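Local coordinates for transaminase (Bacillus megaterium, PDB 5G0A), which catalyses amino-group transfer between amines and carbonyl compounds with S selectivity, using pyridoxal-5'-phosphate as its cofactor, at residues F56-L59 with Y60-L64; Q69-N72 with A73-E77; V310-K314 with E315-F319; S366-E369 with L370-E373. All coordinates share one frame; numbering follows the deposited sequence.

The four contacts are local: an irregular turn, two helix segments and a strand-to-helix junction in a class-III aminotransferase subunit. Interaction 1 lies beside the active site: the Leu59 side chain comes within about 6 Å of the pyridoxal-5'-phosphate, and Tyr60 and Cys61 pack on pocket residues Leu272 and Lys298. Interaction 2 follows a few residues later and touches it, Leu64 CD2 meeting Val71 CG2 at 3.4 Å; interactions 1, 2 and 3 also touch the second subunit. Interaction 3, where a strand of the seven-stranded sheet gives way to a helix, is centred about 29 Å from interaction 1. Interaction 4 lies across the chain's centre from interaction 3, about 44 Å between centres.

Interaction 1 of 4, residues F56-L59 with Y60-L64; sequences FNQL and YCVNL
Asn57 OD1 takes the backbone N-H of Val62, 2.9 Å from OD1 to N, and also the guanidinium NH2 of Arg277. The Val62 bond is bent, with 132° at the hydrogen, and its donor stands above the amide plane. From the other branch, Asn57 ND2 bonds to Val62 O at 3.3 Å, this oxygen lying in the Asn57 amide plane. One side chain thus holds both polar backbone atoms of Val62, and placing CG anti to the backbone N (chi1 -160°) is what swings the amide over to them. With an alanine in place of Asn57, Val62 N would probably be left without its acceptor, Val62 O with just its weak bond from Ser446 OG, and Arg277 would lose an acceptor.

The turn itself is tied by Cys61 N to Asn57 O at 3.1 Å and by Tyr60 N to Phe56 O at 3.0 Å. That Phe56 oxygen also sits over one face of the Tyr60 ring, toward its rim. Tyr60 OH reaches the edge of the Phe56 ring, 3.5 Å from CD1, and is hydrogen-bonded to Arg442 O. Cys61 SG bends back to accept a weak bond from Leu59 N at 3.4 Å.

Gln58 OE1 bonds to Trp86 N of the second subunit. With the buried amide of Asn57 bonded at both ends, this irregular turn beside the cofactor pocket is probably kept in a fixed shape.

Interaction 2 of 4, residues Q69-N72 with A73-E77; sequences QKVN and AAIKE. Unlike the reference sequence in segment 69-72: Gln69 (reference Pro).
Helix 69-78 is a short helix at the subunit interface of this class-III aminotransferase, and Val71 and Ile75, one turn apart, make its inward side. Val71 CG1 and Ile75 CD1 meet at 4.0 Å, the two branched side chains crossing at a slant. Val71 puts CG1 anti to its backbone N (chi1 172°), which swings that methyl toward the following turn, where the CD1 methyl of Ile75 meets it. The pair faces the body of its own subunit: Ile75 lies on Val336 and Ala340 of helix 335-350, Ala74 on Ala343 of the same helix, and Val71 on Leu64.

The backbone is regular. Ile75 N bonds to Val71 O at 2.9 Å, and Ala73 N to Gln69 O is equally short at 2.9 Å. Ala74 N reaches Lys70 O at 3.0 Å.

Asn72 turns its amide to the second subunit, where ND2 gives hydrogen bonds to the carbonyls of Leu79 and Tyr82; this buried donor is therefore well provided for. Its oxygen runs alongside Ile75, OD1 lying 4.1 Å from CD1. Two lysines carry charge outward: Lys70 NZ forms salt bridges to Glu350 and Glu351 of its own chain, whereas Lys76 NZ pairs with Asp80 of the second subunit.

Lys76 starts its extended reach from beside the Asn72 carbonyl, whose O accepts Lys76 N at 2.9 Å while Lys76 CG passes 3.4 Å from that same oxygen.

Interaction 3 of 4, residues V310-K314 with E315-F319; sequences VLVSK and EIAAF. Unlike the reference sequence in segment 315-319: Ala318 (reference Glu).
Ser313 OG accepts the backbone N-H of Ile316 at 3.2 Å (OG to N), the capping bond of a serine at the N-cap of helix 314-321. The bond is fairly straight, 163° at the hydrogen. It is made possible by a chi1 of 68°, which tucks OG between the backbone N and the carbonyl carbon and turns it toward the first turn of the helix. The same hydroxyl donates to a water, with 2.6 Å between Ser313 OG and the water oxygen, and the water in turn donates to Glu315 OE2 at 2.7 Å. One oxygen thus serves as acceptor and donor at once, and the Glu315 carboxylate is linked to the cap through solvent, its OE2 also bonding a triethylene glycol probably from the crystallisation liquor. Replacing Ser313 by an alanine would probably leave Ile316 N without its capping acceptor and the water without its donor.

Next to the cap, Ser313 O takes Ala317 N at 2.9 Å, and Lys314 O takes Ala318 N at 2.9 Å as the helix sets in. Beside them Val312, the strand residue just before the cap, points toward the helix and crosses Ile316 at about a right angle: Val312 CB touches Ile316 CG2 at 3.7 Å, and Val312 CG2 lies 4.0 Å from Ala317 CB.

Strand and helix segments run almost perpendicular. Strand 308-313 lies between strands 112-118 and 293-296 in the large sheet, and the helix packs through Ile316 on Ile293 of the latter and on Ile131 of helix 121-136.

Interaction 4 of 4, residues S366-E369 with L370-E373; sequences SKLE and LLQE
Gln372 N bonds to Leu368 O at 2.8 Å, the shortest of four i to i+4 backbone bonds in this part of helix 353-374. Leu371 N to Lys367 O and Glu373 N to Glu369 O follow, both at 3.1 Å, and Leu370 N to Ser366 O is longer at 3.3 Å. Among the side chains, Lys367 NZ forms a salt bridge with Asp455, and Ser366 OG bonds back to Tyr363 O.

On the solvent side, Glu369 and Glu373 stand one turn apart. Their nearest carboxylate oxygens, Glu369 OE1 and Glu373 OE2, are 5.4 Å apart, where like charges would probably repel each other mildly. Leu370 folds back over the preceding turn, its CG 3.4 Å from Ser366 O; placing CG anti to the carbonyl carbon (chi1 -68°) points the branch that way.

The buried side is a looser leucine pair, Leu368 CD2 and Leu371 CD1 lying 4.4 Å apart. Leu368 continues onto Phe381 of strand 378-384 and onto Trp388 and Val390 of strand 387-392, while Leu371 packs on Ile378 and on Leu461, so that this helix packs against strands 378-384 and 387-392 and against helix 451-468.

Interaction 1 of 4, residues F56-L59 with Y60-L64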
ATOM      1  N   PHE B  56      36.028   6.592  12.730  1.00 28.33           N
ATOM      2  CA  PHE B  56      34.715   6.080  12.291  1.00 27.76           C
ATOM      3  C   PHE B  56      34.793   4.601  11.927  1.00 28.05           C
ATOM      4  O   PHE B  56      33.736   3.958  11.794  1.00 26.60           O
ATOM      5  CB  PHE B  56      34.197   6.827  11.075  1.00 27.36           C
ATOM      6  CG  PHE B  56      33.888   8.268  11.339  1.00 29.88           C
ATOM      7  CD1 PHE B  56      32.672   8.644  11.880  1.00 31.31           C
ATOM      8  CD2 PHE B  56      34.830   9.251  11.043  1.00 31.62           C
ATOM      9  CE1 PHE B  56      32.392   9.977  12.131  1.00 31.86           C
ATOM     10  CE2 PHE B  56      34.556  10.588  11.280  1.00 33.01           C
ATOM     11  CZ  PHE B  56      33.332  10.952  11.830  1.00 33.84           C
ATOM     12  N   ASN B  57      36.020   4.075  11.747  1.00 27.11           N
ATOM     13  CA  ASN B  57      36.237   2.703  11.221  1.00 25.37           C
ATOM     14  C   ASN B  57      35.388   2.564   9.936  1.00 26.23           C
ATOM     15  O   ASN B  57      34.689   1.565   9.732  1.00 25.53           O
ATOM     16  CB  ASN B  57      35.877   1.643  12.294  1.00 28.10           C
ATOM     17  CG  ASN B  57      36.510   0.283  12.045  1.00 27.79           C
ATOM     18  OD1 ASN B  57      35.846  -0.741  12.170  1.00 26.16           O
ATOM     19  ND2 ASN B  57      37.818   0.258  11.729  1.00 27.35           N
ATOM     20  N   GLN B  58      35.493   3.583   9.084  1.00 24.24           N
ATOM     21  CA  GLN B  58      34.623   3.800   7.890  1.00 25.37           C
ATOM     22  C   GLN B  58      33.150   3.954   8.273  1.00 25.73           C
ATOM     23  O   GLN B  58      32.698   5.064   8.506  1.00 25.79           O
ATOM     24  CB  GLN B  58      34.831   2.717   6.814  1.00 23.60           C
ATOM     25  CG  GLN B  58      36.247   2.809   6.220  1.00 24.04           C
ATOM     26  CD  GLN B  58      36.432   4.136   5.512  1.00 24.21           C
ATOM     27  OE1 GLN B  58      35.796   4.398   4.507  1.00 25.44           O
ATOM     28  NE2 GLN B  58      37.310   4.990   6.048  1.00 25.50           N
ATOM     29  N   LEU B  59      32.428   2.837   8.325  1.00 24.92           N
ATOM     30  CA  LEU B  59      31.030   2.830   8.762  1.00 23.96           C
ATOM     31  C   LEU B  59      30.896   1.819   9.887  1.00 24.59           C
ATOM     32  O   LEU B  59      29.985   0.990   9.879  1.00 26.09           O
ATOM     33  CB  LEU B  59      30.092   2.505   7.575  1.00 25.45           C
ATOM     34  CG  LEU B  59      30.125   3.554   6.445  1.00 26.19           C
ATOM     35  CD1 LEU B  59      29.381   3.047   5.205  1.00 27.60           C
ATOM     36  CD2 LEU B  59      29.544   4.892   6.899  1.00 28.31           C
ATOM     37  N   TYR B  60      31.816   1.892  10.860  1.00 25.06           N
ATOM     38  CA  TYR B  60      31.832   0.970  11.999  1.00 24.20           C
ATOM     39  C   TYR B  60      31.857  -0.450  11.497  1.00 24.27           C
ATOM     40  O   TYR B  60      31.134  -1.300  11.993  1.00 25.48           O
ATOM     41  CB  TYR B  60      30.617   1.239  12.919  1.00 26.25           C
ATOM     42  CG  TYR B  60      30.461   2.725  13.129  1.00 27.29           C
ATOM     43  CD1 TYR B  60      31.244   3.381  14.065  1.00 30.90           C
ATOM     44  CD2 TYR B  60      29.612   3.486  12.320  1.00 29.26           C
ATOM     45  CE1 TYR B  60      31.165   4.761  14.225  1.00 31.87           C
ATOM     46  CE2 TYR B  60      29.524   4.868  12.471  1.00 29.36           C
ATOM     47  CZ  TYR B  60      30.304   5.492  13.418  1.00 32.31           C
ATOM     48  OH  TYR B  60      30.226   6.851  13.597  1.00 31.49           O
ATOM     49  N   CYS B  61      32.722  -0.711  10.513  1.00 23.68           N
ATOM     50  CA  CYS B  61      32.580  -1.927   9.709  1.00 24.79           C
ATOM     51  C   CYS B  61      33.881  -2.628   9.325  1.00 24.36           C
ATOM     52  O   CYS B  61      33.855  -3.670   8.665  1.00 24.99           O
ATOM     53  CB  CYS B  61      31.745  -1.640   8.440  1.00 24.14           C
ATOM     54  SG  CYS B  61      32.476  -0.423   7.312  1.00 25.23           S
ATOM     55  N   VAL B  62      35.010  -2.085   9.747  1.00 25.47           N
ATOM     56  CA  VAL B  62      36.274  -2.731   9.419  1.00 26.02           C
ATOM     57  C   VAL B  62      36.854  -3.304  10.721  1.00 27.16           C
ATOM     58  O   VAL B  62      37.980  -2.944  11.149  1.00 27.57           O
ATOM     59  CB  VAL B  62      37.221  -1.731   8.710  1.00 24.63           C
ATOM     60  CG1 VAL B  62      38.404  -2.457   8.076  1.00 25.22           C
ATOM     61  CG2 VAL B  62      36.471  -0.945   7.625  1.00 25.32           C
ATOM     62  N   ASN B  63      36.068  -4.183  11.347  1.00 24.14           N
ATOM     63  CA  ASN B  63      36.314  -4.657  12.728  1.00 24.77           C
ATOM     64  C   ASN B  63      37.721  -5.231  12.952  1.00 25.22           C
ATOM     65  O   ASN B  63      38.389  -4.915  13.946  1.00 26.89           O
ATOM     66  CB  ASN B  63      35.249  -5.693  13.117  1.00 23.76           C
ATOM     67  CG  ASN B  63      33.839  -5.101  13.094  1.00 25.14           C
ATOM     68  OD1 ASN B  63      33.541  -4.204  12.288  1.00 24.69           O
ATOM     69  ND2 ASN B  63      32.965  -5.598  13.974  1.00 25.08           N
ATOM     70  N   LEU B  64      38.172  -6.045  12.009  1.00 26.05           N
ATOM     71  CA  LEU B  64      39.472  -6.716  12.131  1.00 25.05           C
ATOM     72  C   LEU B  64      40.672  -5.785  11.938  1.00 27.09           C
ATOM     73  O   LEU B  64      41.818  -6.185  12.204  1.00 29.57           O
ATOM     74  CB  LEU B  64      39.551  -7.859  11.120  1.00 25.22           C
ATOM     75  CG  LEU B  64      40.437  -9.053  11.503  1.00 25.87           C
ATOM     76  CD1 LEU B  64      39.723  -9.924  12.544  1.00 27.54           C
ATOM     77  CD2 LEU B  64      40.727  -9.850  10.249  1.00 24.27           C
TER

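Interaction 2 of 4, residues Q69-N72 with A73-E77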
ATOM      1  N   GLN B  69      46.637  -8.845   6.803  1.00 30.61           N
ATOM      2  CA  GLN B  69      47.420  -9.706   5.925  1.00 31.72           C
ATOM      3  C   GLN B  69      46.926 -11.134   5.859  1.00 29.01           C
ATOM      4  O   GLN B  69      46.957 -11.741   4.784  1.00 31.19           O
ATOM      5  CB  GLN B  69      48.901  -9.652   6.327  1.00 32.12           C
ATOM      6  CG  GLN B  69      49.445  -8.241   6.163  1.00 37.98           C
ATOM      7  CD  GLN B  69      49.218  -7.695   4.762  1.00 42.63           C
ATOM      8  OE1 GLN B  69      48.485  -6.717   4.568  1.00 41.26           O
ATOM      9  NE2 GLN B  69      49.810  -8.359   3.765  1.00 43.50           N
ATOM     10  N   LYS B  70      46.460 -11.677   6.985  1.00 29.24           N
ATOM     11  CA  LYS B  70      45.982 -13.046   6.988  1.00 29.86           C
ATOM     12  C   LYS B  70      44.686 -13.201   6.160  1.00 29.07           C
ATOM     13  O   LYS B  70      44.511 -14.194   5.439  1.00 27.13           O
ATOM     14  CB  LYS B  70      45.777 -13.548   8.422  1.00 32.74           C
ATOM     15  CG  LYS B  70      47.052 -13.667   9.246  1.00 38.25           C
ATOM     16  CD  LYS B  70      46.733 -14.197  10.636  1.00 39.03           C
ATOM     17  CE  LYS B  70      47.989 -14.563  11.416  1.00 47.17           C
ATOM     18  NZ  LYS B  70      47.693 -14.483  12.876  1.00 49.40           N
ATOM     19  N   VAL B  71      43.775 -12.238   6.308  1.00 27.58           N
ATOM     20  CA  VAL B  71      42.542 -12.254   5.512  1.00 28.02           C
ATOM     21  C   VAL B  71      42.848 -12.105   4.038  1.00 26.96           C
ATOM     22  O   VAL B  71      42.367 -12.874   3.217  1.00 26.06           O
ATOM     23  CB  VAL B  71      41.530 -11.183   5.968  1.00 27.62           C
ATOM     24  CG1 VAL B  71      40.357 -11.095   4.995  1.00 29.15           C
ATOM     25  CG2 VAL B  71      41.020 -11.548   7.356  1.00 28.36           C
ATOM     26  N   ASN B  72      43.687 -11.140   3.708  1.00 26.12           N
ATOM     27  CA  ASN B  72      44.000 -10.926   2.305  1.00 26.51           C
ATOM     28  C   ASN B  72      44.731 -12.113   1.668  1.00 26.73           C
ATOM     29  O   ASN B  72      44.446 -12.471   0.518  1.00 25.94           O
ATOM     30  CB  ASN B  72      44.707  -9.579   2.117  1.00 27.31           C
ATOM     31  CG  ASN B  72      43.743  -8.403   2.226  1.00 29.11           C
ATOM     32  OD1 ASN B  72      42.606  -8.556   2.702  1.00 29.08           O
ATOM     33  ND2 ASN B  72      44.170  -7.236   1.753  1.00 29.13           N
ATOM     34  N   ALA B  73      45.646 -12.739   2.420  1.00 28.38           N
ATOM     35  CA  ALA B  73      46.271 -13.988   1.947  1.00 29.88           C
ATOM     36  C   ALA B  73      45.226 -15.080   1.705  1.00 30.56           C
ATOM     37  O   ALA B  73      45.303 -15.820   0.707  1.00 29.92           O
ATOM     38  CB  ALA B  73      47.347 -14.473   2.912  1.00 29.72           C
ATOM     39  N   ALA B  74      44.245 -15.176   2.608  1.00 28.77           N
ATOM     40  CA  ALA B  74      43.188 -16.163   2.462  1.00 27.56           C
ATOM     41  C   ALA B  74      42.356 -15.900   1.194  1.00 26.86           C
ATOM     42  O   ALA B  74      41.982 -16.822   0.507  1.00 26.38           O
ATOM     43  CB  ALA B  74      42.294 -16.184   3.692  1.00 28.96           C
ATOM     44  N   ILE B  75      42.051 -14.639   0.910  1.00 26.87           N
ATOM     45  CA  ILE B  75      41.337 -14.319  -0.319  1.00 25.65           C
ATOM     46  C   ILE B  75      42.169 -14.677  -1.540  1.00 25.60           C
ATOM     47  O   ILE B  75      41.649 -15.229  -2.499  1.00 25.76           O
ATOM     48  CB  ILE B  75      40.909 -12.845  -0.372  1.00 25.61           C
ATOM     49  CG1 ILE B  75      39.925 -12.541   0.772  1.00 25.67           C
ATOM     50  CG2 ILE B  75      40.213 -12.521  -1.693  1.00 25.89           C
ATOM     51  CD1 ILE B  75      39.767 -11.056   1.047  1.00 25.80           C
ATOM     52  N   LYS B  76      43.470 -14.366  -1.495  1.00 26.83           N
ATOM     53  CA  LYS B  76      44.332 -14.695  -2.639  1.00 28.50           C
ATOM     54  C   LYS B  76      44.353 -16.217  -2.859  1.00 27.80           C
ATOM     55  O   LYS B  76      44.344 -16.677  -3.997  1.00 29.28           O
ATOM     56  CB  LYS B  76      45.753 -14.155  -2.435  1.00 28.31           C
ATOM     57  CG  LYS B  76      45.859 -12.642  -2.521  1.00 30.35           C
ATOM     58  CD  LYS B  76      47.309 -12.198  -2.273  1.00 29.27           C
ATOM     59  CE  LYS B  76      47.408 -10.678  -2.272  1.00 31.89           C
ATOM     60  NZ  LYS B  76      48.796 -10.184  -2.003  1.00 36.22           N
ATOM     61  N   GLU B  77      44.371 -16.985  -1.768  1.00 28.64           N
ATOM     62  CA  GLU B  77      44.298 -18.445  -1.841  1.00 32.32           C
ATOM     63  C   GLU B  77      43.015 -18.956  -2.504  1.00 31.28           C
ATOM     64  O   GLU B  77      43.060 -19.849  -3.329  1.00 29.95           O
ATOM     65  CB  GLU B  77      44.452 -19.093  -0.463  1.00 36.55           C
ATOM     66  CG  GLU B  77      45.866 -19.479  -0.066  1.00 44.15           C
ATOM     67  CD  GLU B  77      45.907 -20.769   0.753  1.00 49.23           C
ATOM     68  OE1 GLU B  77      44.861 -21.184   1.300  1.00 51.68           O
ATOM     69  OE2 GLU B  77      46.988 -21.391   0.842  1.00 57.12           O
TER

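Interaction 3 of 4, residues V310-K314 with E315-F319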
ATOM      1  N   VAL B 310      21.805 -13.842   7.223  1.00 21.02           N
ATOM      2  CA  VAL B 310      20.744 -13.947   8.221  1.00 22.34           C
ATOM      3  C   VAL B 310      20.870 -15.296   8.914  1.00 22.61           C
ATOM      4  O   VAL B 310      21.163 -16.306   8.272  1.00 22.65           O
ATOM      5  CB  VAL B 310      19.341 -13.713   7.565  1.00 23.94           C
ATOM      6  CG1 VAL B 310      19.072 -14.742   6.472  1.00 26.82           C
ATOM      7  CG2 VAL B 310      18.250 -13.779   8.636  1.00 24.89           C
ATOM      8  N   LEU B 311      20.676 -15.307  10.232  1.00 21.72           N
ATOM      9  CA  LEU B 311      20.705 -16.542  11.013  1.00 21.78           C
ATOM     10  C   LEU B 311      19.335 -16.661  11.683  1.00 20.11           C
ATOM     11  O   LEU B 311      18.892 -15.729  12.347  1.00 22.58           O
ATOM     12  CB  LEU B 311      21.792 -16.476  12.079  1.00 23.28           C
ATOM     13  CG  LEU B 311      21.787 -17.599  13.149  1.00 23.94           C
ATOM     14  CD1 LEU B 311      22.032 -18.960  12.502  1.00 26.35           C
ATOM     15  CD2 LEU B 311      22.836 -17.265  14.220  1.00 24.68           C
ATOM     16  N   VAL B 312      18.682 -17.785  11.443  1.00 21.76           N
ATOM     17  CA  VAL B 312      17.343 -18.018  11.979  1.00 22.10           C
ATOM     18  C   VAL B 312      17.394 -19.165  12.985  1.00 23.29           C
ATOM     19  O   VAL B 312      18.287 -20.025  12.918  1.00 23.07           O
ATOM     20  CB  VAL B 312      16.309 -18.377  10.877  1.00 22.06           C
ATOM     21  CG1 VAL B 312      16.280 -17.311   9.767  1.00 22.87           C
ATOM     22  CG2 VAL B 312      16.561 -19.770  10.274  1.00 21.02           C
ATOM     23  N   SER B 313      16.427 -19.163  13.898  1.00 23.26           N
ATOM     24  CA  SER B 313      16.317 -20.199  14.959  1.00 23.84           C
ATOM     25  C   SER B 313      16.106 -21.605  14.407  1.00 23.81           C
ATOM     26  O   SER B 313      15.701 -21.788  13.261  1.00 22.52           O
ATOM     27  CB  SER B 313      15.170 -19.838  15.918  1.00 25.91           C
ATOM     28  OG  SER B 313      13.926 -19.950  15.241  1.00 25.84           O
ATOM     29  N   LYS B 314      16.339 -22.612  15.246  1.00 23.20           N
ATOM     30  CA  LYS B 314      16.081 -23.983  14.862  1.00 25.44           C
ATOM     31  C   LYS B 314      14.627 -24.183  14.427  1.00 24.29           C
ATOM     32  O   LYS B 314      14.361 -24.904  13.473  1.00 24.59           O
ATOM     33  CB  LYS B 314      16.404 -24.915  16.037  1.00 27.22           C
ATOM     34  CG  LYS B 314      17.885 -24.943  16.357  1.00 28.02           C
ATOM     35  CD  LYS B 314      18.208 -25.991  17.417  1.00 31.47           C
ATOM     36  CE  LYS B 314      19.705 -26.241  17.475  1.00 33.29           C
ATOM     37  NZ  LYS B 314      20.451 -25.149  18.136  1.00 40.30           N
ATOM     38  N   GLU B 315      13.689 -23.550  15.127  1.00 25.36           N
ATOM     39  CA  GLU B 315      12.278 -23.749  14.780  1.00 25.99           C
ATOM     40  C   GLU B 315      11.944 -23.104  13.423  1.00 24.59           C
ATOM     41  O   GLU B 315      11.222 -23.688  12.637  1.00 23.78           O
ATOM     42  CB  GLU B 315      11.311 -23.328  15.902  1.00 31.10           C
ATOM     43  CG  GLU B 315      11.101 -21.850  16.083  1.00 33.81           C
ATOM     44  CD  GLU B 315       9.950 -21.494  17.027  1.00 36.19           C
ATOM     45  OE1 GLU B 315       9.216 -22.390  17.543  1.00 37.78           O
ATOM     46  OE2 GLU B 315       9.793 -20.287  17.255  1.00 34.56           O
ATOM     47  N   ILE B 316      12.497 -21.926  13.169  1.00 23.85           N
ATOM     48  CA  ILE B 316      12.298 -21.272  11.859  1.00 23.17           C
ATOM     49  C   ILE B 316      12.934 -22.081  10.727  1.00 22.34           C
ATOM     50  O   ILE B 316      12.304 -22.337   9.691  1.00 21.98           O
ATOM     51  CB  ILE B 316      12.752 -19.787  11.888  1.00 23.99           C
ATOM     52  CG1 ILE B 316      11.851 -18.989  12.848  1.00 23.45           C
ATOM     53  CG2 ILE B 316      12.730 -19.203  10.469  1.00 23.42           C
ATOM     54  CD1 ILE B 316      12.365 -17.572  13.128  1.00 24.90           C
ATOM     55  N   ALA B 317      14.176 -22.519  10.938  1.00 23.78           N
ATOM     56  CA  ALA B 317      14.855 -23.390   9.974  1.00 23.88           C
ATOM     57  C   ALA B 317      14.081 -24.668   9.662  1.00 24.84           C
ATOM     58  O   ALA B 317      13.991 -25.078   8.517  1.00 24.44           O
ATOM     59  CB  ALA B 317      16.262 -23.720  10.450  1.00 24.62           C
ATOM     60  N   ALA B 318      13.506 -25.296  10.689  1.00 24.85           N
ATOM     61  CA  ALA B 318      12.774 -26.545  10.475  1.00 26.53           C
ATOM     62  C   ALA B 318      11.540 -26.309   9.587  1.00 24.48           C
ATOM     63  O   ALA B 318      11.220 -27.125   8.733  1.00 25.19           O
ATOM     64  CB  ALA B 318      12.375 -27.163  11.820  1.00 26.62           C
ATOM     65  N   PHE B 319      10.899 -25.155   9.767  1.00 23.57           N
ATOM     66  CA  PHE B 319       9.753 -24.771   8.961  1.00 25.14           C
ATOM     67  C   PHE B 319      10.184 -24.525   7.518  1.00 24.04           C
ATOM     68  O   PHE B 319       9.631 -25.111   6.584  1.00 24.68           O
ATOM     69  CB  PHE B 319       9.092 -23.521   9.538  1.00 23.46           C
ATOM     70  CG  PHE B 319       8.080 -22.893   8.609  1.00 25.59           C
ATOM     71  CD1 PHE B 319       6.769 -23.368   8.550  1.00 27.78           C
ATOM     72  CD2 PHE B 319       8.445 -21.819   7.789  1.00 26.27           C
ATOM     73  CE1 PHE B 319       5.836 -22.770   7.710  1.00 27.77           C
ATOM     74  CE2 PHE B 319       7.510 -21.227   6.936  1.00 26.15           C
ATOM     75  CZ  PHE B 319       6.206 -21.703   6.900  1.00 26.01           C
TER
HETATM   76  O   HOH W   1      11.972 -18.922  16.544  1.00 32.37           O

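Interaction 4 of 4, residues S366-E369 with L370-E373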
ATOM      1  N   SER B 366      37.562   5.069  30.541  1.00 38.69           N
ATOM      2  CA  SER B 366      38.420   5.895  31.418  1.00 40.95           C
ATOM      3  C   SER B 366      38.864   7.210  30.760  1.00 42.81           C
ATOM      4  O   SER B 366      38.973   8.246  31.425  1.00 44.51           O
ATOM      5  CB  SER B 366      39.635   5.097  31.906  1.00 40.13           C
ATOM      6  OG  SER B 366      40.622   4.960  30.890  1.00 43.06           O
ATOM      7  N   LYS B 367      39.124   7.170  29.453  1.00 41.70           N
ATOM      8  CA  LYS B 367      39.524   8.372  28.725  1.00 40.40           C
ATOM      9  C   LYS B 367      38.363   9.348  28.581  1.00 39.60           C
ATOM     10  O   LYS B 367      38.549  10.563  28.713  1.00 42.38           O
ATOM     11  CB  LYS B 367      40.108   8.019  27.345  1.00 40.55           C
ATOM     12  CG  LYS B 367      41.324   7.094  27.366  1.00 40.58           C
ATOM     13  CD  LYS B 367      42.598   7.778  27.838  1.00 43.57           C
ATOM     14  CE  LYS B 367      42.992   8.924  26.916  1.00 43.36           C
ATOM     15  NZ  LYS B 367      44.407   9.327  27.152  1.00 44.39           N
ATOM     16  N   LEU B 368      37.164   8.829  28.304  1.00 39.60           N
ATOM     17  CA  LEU B 368      35.970   9.688  28.211  1.00 37.30           C
ATOM     18  C   LEU B 368      35.579  10.280  29.567  1.00 38.08           C
ATOM     19  O   LEU B 368      35.161  11.432  29.636  1.00 38.16           O
ATOM     20  CB  LEU B 368      34.783   8.951  27.568  1.00 36.40           C
ATOM     21  CG  LEU B 368      34.933   8.615  26.078  1.00 36.18           C
ATOM     22  CD1 LEU B 368      33.813   7.692  25.620  1.00 36.60           C
ATOM     23  CD2 LEU B 368      34.972   9.870  25.216  1.00 37.96           C
ATOM     24  N   GLU B 369      35.701   9.496  30.633  1.00 40.86           N
ATOM     25  CA  GLU B 369      35.502  10.032  31.993  1.00 44.45           C
ATOM     26  C   GLU B 369      36.354  11.287  32.211  1.00 43.93           C
ATOM     27  O   GLU B 369      35.849  12.318  32.657  1.00 43.87           O
ATOM     28  CB  GLU B 369      35.838   8.991  33.057  1.00 47.83           C
ATOM     29  CG  GLU B 369      34.748   7.967  33.319  1.00 51.80           C
ATOM     30  CD  GLU B 369      35.161   6.938  34.357  1.00 55.92           C
ATOM     31  OE1 GLU B 369      36.266   7.078  34.925  1.00 59.63           O
ATOM     32  OE2 GLU B 369      34.386   5.989  34.608  1.00 59.17           O
ATOM     33  N   LEU B 370      37.635  11.202  31.859  1.00 44.37           N
ATOM     34  CA  LEU B 370      38.558  12.331  32.020  1.00 45.54           C
ATOM     35  C   LEU B 370      38.186  13.534  31.152  1.00 47.36           C
ATOM     36  O   LEU B 370      38.255  14.676  31.613  1.00 45.57           O
ATOM     37  CB  LEU B 370      40.007  11.899  31.768  1.00 47.50           C
ATOM     38  CG  LEU B 370      40.652  10.940  32.775  1.00 50.13           C
ATOM     39  CD1 LEU B 370      41.877  10.267  32.166  1.00 51.06           C
ATOM     40  CD2 LEU B 370      41.007  11.646  34.082  1.00 52.39           C
ATOM     41  N   LEU B 371      37.777  13.278  29.906  1.00 43.92           N
ATOM     42  CA  LEU B 371      37.278  14.337  29.028  1.00 44.41           C
ATOM     43  C   LEU B 371      36.013  15.003  29.559  1.00 44.55           C
ATOM     44  O   LEU B 371      35.862  16.221  29.453  1.00 43.47           O
ATOM     45  CB  LEU B 371      37.039  13.816  27.599  1.00 43.18           C
ATOM     46  CG  LEU B 371      38.293  13.656  26.735  1.00 45.71           C
ATOM     47  CD1 LEU B 371      37.959  13.052  25.372  1.00 42.40           C
ATOM     48  CD2 LEU B 371      38.996  14.994  26.567  1.00 44.00           C
ATOM     49  N   GLN B 372      35.108  14.212  30.124  1.00 44.27           N
ATOM     50  CA  GLN B 372      33.862  14.765  30.667  1.00 46.44           C
ATOM     51  C   GLN B 372      34.112  15.675  31.878  1.00 47.35           C
ATOM     52  O   GLN B 372      33.438  16.689  32.048  1.00 46.83           O
ATOM     53  CB  GLN B 372      32.872  13.656  31.030  1.00 47.23           C
ATOM     54  CG  GLN B 372      31.514  14.204  31.463  1.00 48.97           C
ATOM     55  CD  GLN B 372      30.467  13.140  31.704  1.00 48.97           C
ATOM     56  OE1 GLN B 372      30.765  11.945  31.758  1.00 50.40           O
ATOM     57  NE2 GLN B 372      29.222  13.572  31.850  1.00 51.77           N
ATOM     58  N   GLU B 373      35.088  15.310  32.701  1.00 48.13           N
ATOM     59  CA  GLU B 373      35.437  16.101  33.888  1.00 52.65           C
ATOM     60  C   GLU B 373      36.079  17.434  33.494  1.00 54.66           C
ATOM     61  O   GLU B 373      36.049  18.395  34.261  1.00 57.43           O
ATOM     62  CB  GLU B 373      36.351  15.291  34.816  1.00 52.76           C
ATOM     63  CG  GLU B 373      35.609  14.217  35.608  1.00 57.77           C
ATOM     64  CD  GLU B 373      36.471  13.025  36.004  1.00 60.94           C
ATOM     65  OE1 GLU B 373      37.632  12.930  35.557  1.00 63.39           O
ATOM     66  OE2 GLU B 373      35.978  12.166  36.769  1.00 62.57           O
TER